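Local coordinates for protein Ent-copalyl diphosphate synthase (Streptomyces platensis, PDB 5BP8) that belongs to the class II terpene cyclases, a largely helical family related in fold to the squalene-hopene cyclases, at residues A[482-491]-A[504-515]. Residues are numbered along the deposited sequence; the frame is centred on the assembly and turned at random. Where two conformers were deposited one is given.
With SO4 (sulfate ion), chain C.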
ATOM      1  N   LEU A 482     -13.065 -14.060  12.480  1.00 27.43           N
ATOM      2  CA  LEU A 482     -13.428 -13.551  11.167  1.00 27.31           C
ATOM      3  C   LEU A 482     -14.939 -13.541  10.943  1.00 28.58           C
ATOM      4  O   LEU A 482     -15.482 -12.611  10.326  1.00 27.68           O
ATOM      5  CB  LEU A 482     -12.734 -14.364  10.065  1.00 26.55           C
ATOM      6  CG  LEU A 482     -11.208 -14.249   9.991  1.00 26.03           C
ATOM      7  CD1 LEU A 482     -10.665 -15.234   8.962  1.00 25.80           C
ATOM      8  CD2 LEU A 482     -10.775 -12.825   9.631  1.00 25.41           C
ATOM      9  N   LEU A 483     -15.605 -14.584  11.435  1.00 30.21           N
ATOM     10  CA  LEU A 483     -17.053 -14.696  11.337  1.00 33.33           C
ATOM     11  C   LEU A 483     -17.769 -13.713  12.256  1.00 33.69           C
ATOM     12  O   LEU A 483     -18.868 -13.292  11.954  1.00 34.38           O
ATOM     13  CB  LEU A 483     -17.502 -16.124  11.675  1.00 36.22           C
ATOM     14  CG  LEU A 483     -17.094 -17.162  10.631  1.00 38.47           C
ATOM     15  CD1 LEU A 483     -17.247 -18.578  11.153  1.00 39.53           C
ATOM     16  CD2 LEU A 483     -17.866 -16.960   9.335  1.00 38.95           C
ATOM     17  N   ALA A 484     -17.145 -13.361  13.372  1.00 34.46           N
ATOM     18  CA  ALA A 484     -17.782 -12.502  14.357  1.00 34.77           C
ATOM     19  C   ALA A 484     -17.874 -11.050  13.902  1.00 35.22           C
ATOM     20  O   ALA A 484     -18.766 -10.317  14.336  1.00 34.71           O
ATOM     21  CB  ALA A 484     -17.037 -12.582  15.681  1.00 36.27           C
ATOM     22  N   HIS A 485     -16.953 -10.624  13.031  1.00 30.65           N
ATOM     23  CA  HIS A 485     -16.904  -9.242  12.631  1.00 29.76           C
ATOM     24  C   HIS A 485     -16.200  -9.115  11.292  1.00 28.81           C
ATOM     25  O   HIS A 485     -15.090  -9.616  11.127  1.00 27.04           O
ATOM     26  CB  HIS A 485     -16.157  -8.414  13.673  1.00 30.21           C
ATOM     27  CG  HIS A 485     -16.191  -6.951  13.404  1.00 30.38           C
ATOM     28  ND1 HIS A 485     -15.113  -6.262  12.893  1.00 32.12           N
ATOM     29  CD2 HIS A 485     -17.190  -6.052  13.518  1.00 31.89           C
ATOM     30  CE1 HIS A 485     -15.440  -4.994  12.733  1.00 32.49           C
ATOM     31  NE2 HIS A 485     -16.693  -4.841  13.114  1.00 32.43           N
ATOM     32  N   ASP A 486     -16.873  -8.461  10.354  1.00 27.62           N
ATOM     33  CA  ASP A 486     -16.296  -8.149   9.062  1.00 26.60           C
ATOM     34  C   ASP A 486     -16.884  -6.855   8.591  1.00 27.34           C
ATOM     35  O   ASP A 486     -18.078  -6.784   8.277  1.00 27.10           O
ATOM     36  CB  ASP A 486     -16.580  -9.250   8.042  1.00 26.38           C
ATOM     37  CG  ASP A 486     -15.779  -9.069   6.765  1.00 27.14           C
ATOM     38  OD1 ASP A 486     -14.591  -8.705   6.865  1.00 25.82           O
ATOM     39  OD2 ASP A 486     -16.350  -9.257   5.673  1.00 28.22           O
ATOM     40  N   ASP A 487     -16.045  -5.826   8.528  1.00 26.59           N
ATOM     41  CA  ASP A 487     -16.516  -4.508   8.122  1.00 27.38           C
ATOM     42  C   ASP A 487     -15.525  -3.939   7.124  1.00 25.93           C
ATOM     43  O   ASP A 487     -14.645  -3.177   7.505  1.00 25.40           O
ATOM     44  CB  ASP A 487     -16.657  -3.578   9.341  1.00 29.76           C
ATOM     45  CG  ASP A 487     -17.213  -2.211   8.970  1.00 32.85           C
ATOM     46  OD1 ASP A 487     -17.978  -2.129   8.011  1.00 39.26           O
ATOM     47  OD2 ASP A 487     -16.892  -1.215   9.633  1.00 38.17           O
ATOM     48  N   PRO A 488     -15.662  -4.313   5.836  1.00 26.48           N
ATOM     49  CA  PRO A 488     -14.689  -3.877   4.817  1.00 26.27           C
ATOM     50  C   PRO A 488     -14.522  -2.372   4.731  1.00 28.09           C
ATOM     51  O   PRO A 488     -13.444  -1.905   4.388  1.00 27.35           O
ATOM     52  CB  PRO A 488     -15.280  -4.402   3.513  1.00 26.81           C
ATOM     53  CG  PRO A 488     -16.037  -5.624   3.926  1.00 27.97           C
ATOM     54  CD  PRO A 488     -16.570  -5.353   5.310  1.00 26.55           C
ATOM     55  N   ALA A 489     -15.580  -1.636   5.065  1.00 29.90           N
ATOM     56  CA  ALA A 489     -15.548  -0.174   5.066  1.00 34.04           C
ATOM     57  C   ALA A 489     -14.570   0.401   6.077  1.00 32.97           C
ATOM     58  O   ALA A 489     -14.197   1.564   5.948  1.00 34.78           O
ATOM     59  CB  ALA A 489     -16.952   0.402   5.313  1.00 35.62           C
ATOM     60  N   SER A 490     -14.166  -0.382   7.078  1.00 30.49           N
ATOM     61  CA  SER A 490     -13.232   0.088   8.092  0.60 30.15           C
ATOM     62  C   SER A 490     -11.953  -0.749   8.184  1.00 27.14           C
ATOM     63  O   SER A 490     -11.209  -0.633   9.131  1.00 26.78           O
ATOM     64  CB  SER A 490     -13.941   0.134   9.452  0.60 31.78           C
ATOM     65  OG  SER A 490     -15.038   1.031   9.376  0.60 33.68           O
ATOM     66  N   TYR A 491     -11.682  -1.592   7.191  1.00 23.56           N
ATOM     67  CA  TYR A 491     -10.418  -2.338   7.213  1.00 21.32           C
ATOM     68  C   TYR A 491      -9.270  -1.334   7.342  1.00 19.35           C
ATOM     69  O   TYR A 491      -9.199  -0.393   6.553  1.00 19.12           O
ATOM     70  CB  TYR A 491     -10.214  -3.102   5.908  1.00 20.62           C
ATOM     71  CG  TYR A 491     -11.063  -4.326   5.664  1.00 20.23           C
ATOM     72  CD1 TYR A 491     -11.743  -4.986   6.684  1.00 19.95           C
ATOM     73  CD2 TYR A 491     -11.126  -4.867   4.383  1.00 20.33           C
ATOM     74  CE1 TYR A 491     -12.480  -6.139   6.424  1.00 20.36           C
ATOM     75  CE2 TYR A 491     -11.858  -6.007   4.115  1.00 20.64           C
ATOM     76  CZ  TYR A 491     -12.514  -6.648   5.133  1.00 20.78           C
ATOM     77  OH  TYR A 491     -13.204  -7.769   4.833  1.00 20.92           O
ATOM     78  N   VAL A 504      -8.948  -3.120  -0.226  1.00 17.53           N
ATOM     79  CA  VAL A 504     -10.080  -3.751   0.444  1.00 18.94           C
ATOM     80  C   VAL A 504     -10.452  -5.100  -0.206  1.00 18.88           C
ATOM     81  O   VAL A 504     -10.748  -6.061   0.480  1.00 18.89           O
ATOM     82  CB  VAL A 504     -11.300  -2.791   0.468  1.00 19.53           C
ATOM     83  CG1 VAL A 504     -12.564  -3.502   0.943  1.00 20.07           C
ATOM     84  CG2 VAL A 504     -10.995  -1.547   1.318  1.00 20.51           C
ATOM     85  N   THR A 505     -10.404  -5.166  -1.523  1.00 18.47           N
ATOM     86  CA  THR A 505     -10.826  -6.387  -2.217  1.00 18.73           C
ATOM     87  C   THR A 505      -9.767  -7.462  -1.997  1.00 18.68           C
ATOM     88  O   THR A 505     -10.083  -8.640  -1.799  1.00 19.36           O
ATOM     89  CB  THR A 505     -11.041  -6.113  -3.694  1.00 19.61           C
ATOM     90  OG1 THR A 505     -12.035  -5.073  -3.834  1.00 20.49           O
ATOM     91  CG2 THR A 505     -11.490  -7.376  -4.426  1.00 20.64           C
ATOM     92  N   VAL A 506      -8.512  -7.036  -1.992  1.00 18.40           N
ATOM     93  CA  VAL A 506      -7.402  -7.922  -1.611  1.00 18.73           C
ATOM     94  C   VAL A 506      -7.623  -8.549  -0.234  1.00 19.12           C
ATOM     95  O   VAL A 506      -7.438  -9.760  -0.028  1.00 19.53           O
ATOM     96  CB  VAL A 506      -6.048  -7.175  -1.729  1.00 18.59           C
ATOM     97  CG1 VAL A 506      -4.920  -7.958  -1.073  1.00 19.71           C
ATOM     98  CG2 VAL A 506      -5.697  -6.941  -3.188  1.00 19.37           C
ATOM     99  N   ILE A 507      -8.027  -7.733   0.724  1.00 18.60           N
ATOM    100  CA  ILE A 507      -8.269  -8.237   2.062  1.00 18.68           C
ATOM    101  C   ILE A 507      -9.475  -9.200   2.086  1.00 19.08           C
ATOM    102  O   ILE A 507      -9.406 -10.249   2.716  1.00 19.06           O
ATOM    103  CB  ILE A 507      -8.454  -7.070   3.054  1.00 17.58           C
ATOM    104  CG1 ILE A 507      -7.161  -6.251   3.153  1.00 17.74           C
ATOM    105  CG2 ILE A 507      -8.832  -7.586   4.440  1.00 17.55           C
ATOM    106  CD1 ILE A 507      -7.358  -4.899   3.846  1.00 17.82           C
ATOM    107  N   ARG A 508     -10.542  -8.848   1.383  1.00 20.12           N
ATOM    108  CA  ARG A 508     -11.727  -9.695   1.297  0.60 21.86           C
ATOM    109  C   ARG A 508     -11.351 -11.064   0.728  1.00 22.03           C
ATOM    110  O   ARG A 508     -11.874 -12.092   1.180  1.00 23.03           O
ATOM    111  CB  ARG A 508     -12.842  -9.041   0.475  0.60 23.67           C
ATOM    112  CG  ARG A 508     -13.424  -7.796   1.151  0.60 25.25           C
ATOM    113  CD  ARG A 508     -14.612  -7.180   0.432  0.60 28.08           C
ATOM    114  NE  ARG A 508     -15.839  -7.874   0.797  0.60 31.68           N
ATOM    115  CZ  ARG A 508     -17.072  -7.359   0.764  0.60 33.54           C
ATOM    116  NH1 ARG A 508     -17.312  -6.093   0.392  0.60 33.55           N
ATOM    117  NH2 ARG A 508     -18.088  -8.135   1.123  0.60 35.97           N
ATOM    118  N   ALA A 509     -10.436 -11.082  -0.245  1.00 20.92           N
ATOM    119  CA  ALA A 509     -10.025 -12.352  -0.855  1.00 21.82           C
ATOM    120  C   ALA A 509      -9.218 -13.190   0.121  1.00 21.82           C
ATOM    121  O   ALA A 509      -9.364 -14.409   0.183  1.00 21.82           O
ATOM    122  CB  ALA A 509      -9.264 -12.117  -2.149  1.00 21.32           C
ATOM    123  N   ALA A 510      -8.376 -12.533   0.913  1.00 21.45           N
ATOM    124  CA  ALA A 510      -7.633 -13.200   1.942  1.00 20.86           C
ATOM    125  C   ALA A 510      -8.534 -13.813   3.011  1.00 20.93           C
ATOM    126  O   ALA A 510      -8.293 -14.941   3.481  1.00 21.63           O
ATOM    127  CB  ALA A 510      -6.617 -12.244   2.569  1.00 20.98           C
ATOM    128  N   ARG A 511      -9.573 -13.081   3.380  1.00 19.92           N
ATOM    129  CA  ARG A 511     -10.539 -13.551   4.360  1.00 20.86           C
ATOM    130  C   ARG A 511     -11.262 -14.796   3.820  1.00 21.81           C
ATOM    131  O   ARG A 511     -11.391 -15.801   4.517  1.00 21.70           O
ATOM    132  CB  ARG A 511     -11.550 -12.471   4.712  1.00 20.67           C
ATOM    133  CG  ARG A 511     -12.648 -12.928   5.660  1.00 22.38           C
ATOM    134  CD  ARG A 511     -13.663 -11.821   5.919  1.00 23.07           C
ATOM    135  NE  ARG A 511     -14.640 -12.191   6.937  1.00 24.08           N
ATOM    136  CZ  ARG A 511     -15.832 -12.757   6.706  1.00 26.80           C
ATOM    137  NH1 ARG A 511     -16.245 -13.051   5.479  1.00 27.27           N
ATOM    138  NH2 ARG A 511     -16.633 -13.014   7.726  1.00 28.28           N
ATOM    139  N   LEU A 512     -11.687 -14.713   2.573  1.00 22.26           N
ATOM    140  CA  LEU A 512     -12.405 -15.844   1.952  1.00 23.45           C
ATOM    141  C   LEU A 512     -11.542 -17.112   1.949  1.00 24.02           C
ATOM    142  O   LEU A 512     -12.008 -18.191   2.351  1.00 25.79           O
ATOM    143  CB  LEU A 512     -12.882 -15.470   0.561  1.00 24.23           C
ATOM    144  CG  LEU A 512     -13.567 -16.594  -0.250  1.00 25.66           C
ATOM    145  CD1 LEU A 512     -14.767 -17.142   0.487  1.00 26.60           C
ATOM    146  CD2 LEU A 512     -13.980 -16.103  -1.623  1.00 26.45           C
ATOM    147  N   ALA A 513     -10.287 -16.971   1.530  1.00 23.91           N
ATOM    148  CA  ALA A 513      -9.325 -18.079   1.553  1.00 24.62           C
ATOM    149  C   ALA A 513      -9.164 -18.699   2.938  1.00 25.13           C
ATOM    150  O   ALA A 513      -9.209 -19.931   3.089  1.00 25.02           O
ATOM    151  CB  ALA A 513      -7.984 -17.623   1.012  1.00 24.59           C
ATOM    152  N   ALA A 514      -8.970 -17.857   3.957  1.00 24.25           N
ATOM    153  CA  ALA A 514      -8.879 -18.303   5.339  1.00 25.36           C
ATOM    154  C   ALA A 514     -10.098 -19.110   5.788  1.00 25.95           C
ATOM    155  O   ALA A 514      -9.955 -20.194   6.342  1.00 26.39           O
ATOM    156  CB  ALA A 514      -8.680 -17.119   6.269  1.00 25.22           C
ATOM    157  N   LEU A 515     -11.286 -18.585   5.529  1.00 25.98           N
ATOM    158  CA  LEU A 515     -12.508 -19.226   5.961  1.00 27.64           C
ATOM    159  C   LEU A 515     -12.742 -20.544   5.213  1.00 28.39           C
ATOM    160  O   LEU A 515     -13.236 -21.495   5.810  1.00 29.62           O
ATOM    161  CB  LEU A 515     -13.714 -18.287   5.810  1.00 28.42           C
ATOM    162  CG  LEU A 515     -13.810 -17.122   6.812  1.00 28.65           C
ATOM    163  CD1 LEU A 515     -15.031 -16.291   6.497  1.00 29.82           C
ATOM    164  CD2 LEU A 515     -13.903 -17.599   8.241  1.00 30.21           C
TER
HETATM  165  S   SO4 C 702     -19.737 -14.853   6.533  0.80 45.19           S
HETATM  166  O1  SO4 C 702     -19.938 -16.299   6.825  0.80 48.33           O
HETATM  167  O2  SO4 C 702     -19.184 -14.217   7.741  0.80 43.61           O
HETATM  168  O3  SO4 C 702     -21.026 -14.208   6.196  0.80 48.94           O
HETATM  169  O4  SO4 C 702     -18.817 -14.711   5.380  0.80 44.35           O
HETATM  170  O   HOH W   1     -13.661 -10.591   9.038  1.00 25.37           O
HETATM  171  O   HOH W   2     -15.745  -9.773   3.062  1.00 26.97           O
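The guanidinium group of Arg511 is sandwiched between Leu515 CD1, centred over one face, and the carboxylate of Asp486, laid offset across the other. The two charged planes are only 9° apart, and Asp486 OD1 stands 3.5 Å from Arg511 NE well outside the guanidinium plane, making a salt bridge of charge alone. Four of the five guanidinium N-H groups find acceptors at the edges instead. Arg511 NH2 gives an almost straight bond to Leu482 O (2.9 Å, 167°), reaching that oxygen from above its carbonyl plane, and a second to O2 of a sulfate ion; NH1 binds sulfate O4, and NE donates to a water held by His485 O. The extended side chain, with CG anti to the backbone nitrogen (chi1 176°), carries the group from helix 504-518 to the C-terminal end of helix 469-484.

The Tyr491 ring is likewise enclosed on both faces, by Pro488 CA over its centre and by the CG2 methyl of Ile507, in CH-pi contact 3.8 Å from the ring centroid. At the edge, in the ring plane, Val504 O sits near CE2 and Tyr491 OH donates to the syn lone pair of Asp486 OD1 (2.6 Å). Asp486 OD2 receives a bond from a second water; in the conformer modelled here, Arg508 NE also binds that water and Pro488 CG lies toward the rim of one guanidinium face. Leu515 CD2 packs against Leu482 CB (3.9 Å) and Leu483 CG.

The contact joins the last turn of helix 469-484 and the loop after it to helix 504-518, within the largely helical squalene-hopene cyclase-like fold. Gripped by Tyr491 and water, the Asp486 carboxylate is probably stabilised as an anion. The sulfate, also bound by Arg8 and probably a remnant of crystallisation, would offset part of the Arg511 charge.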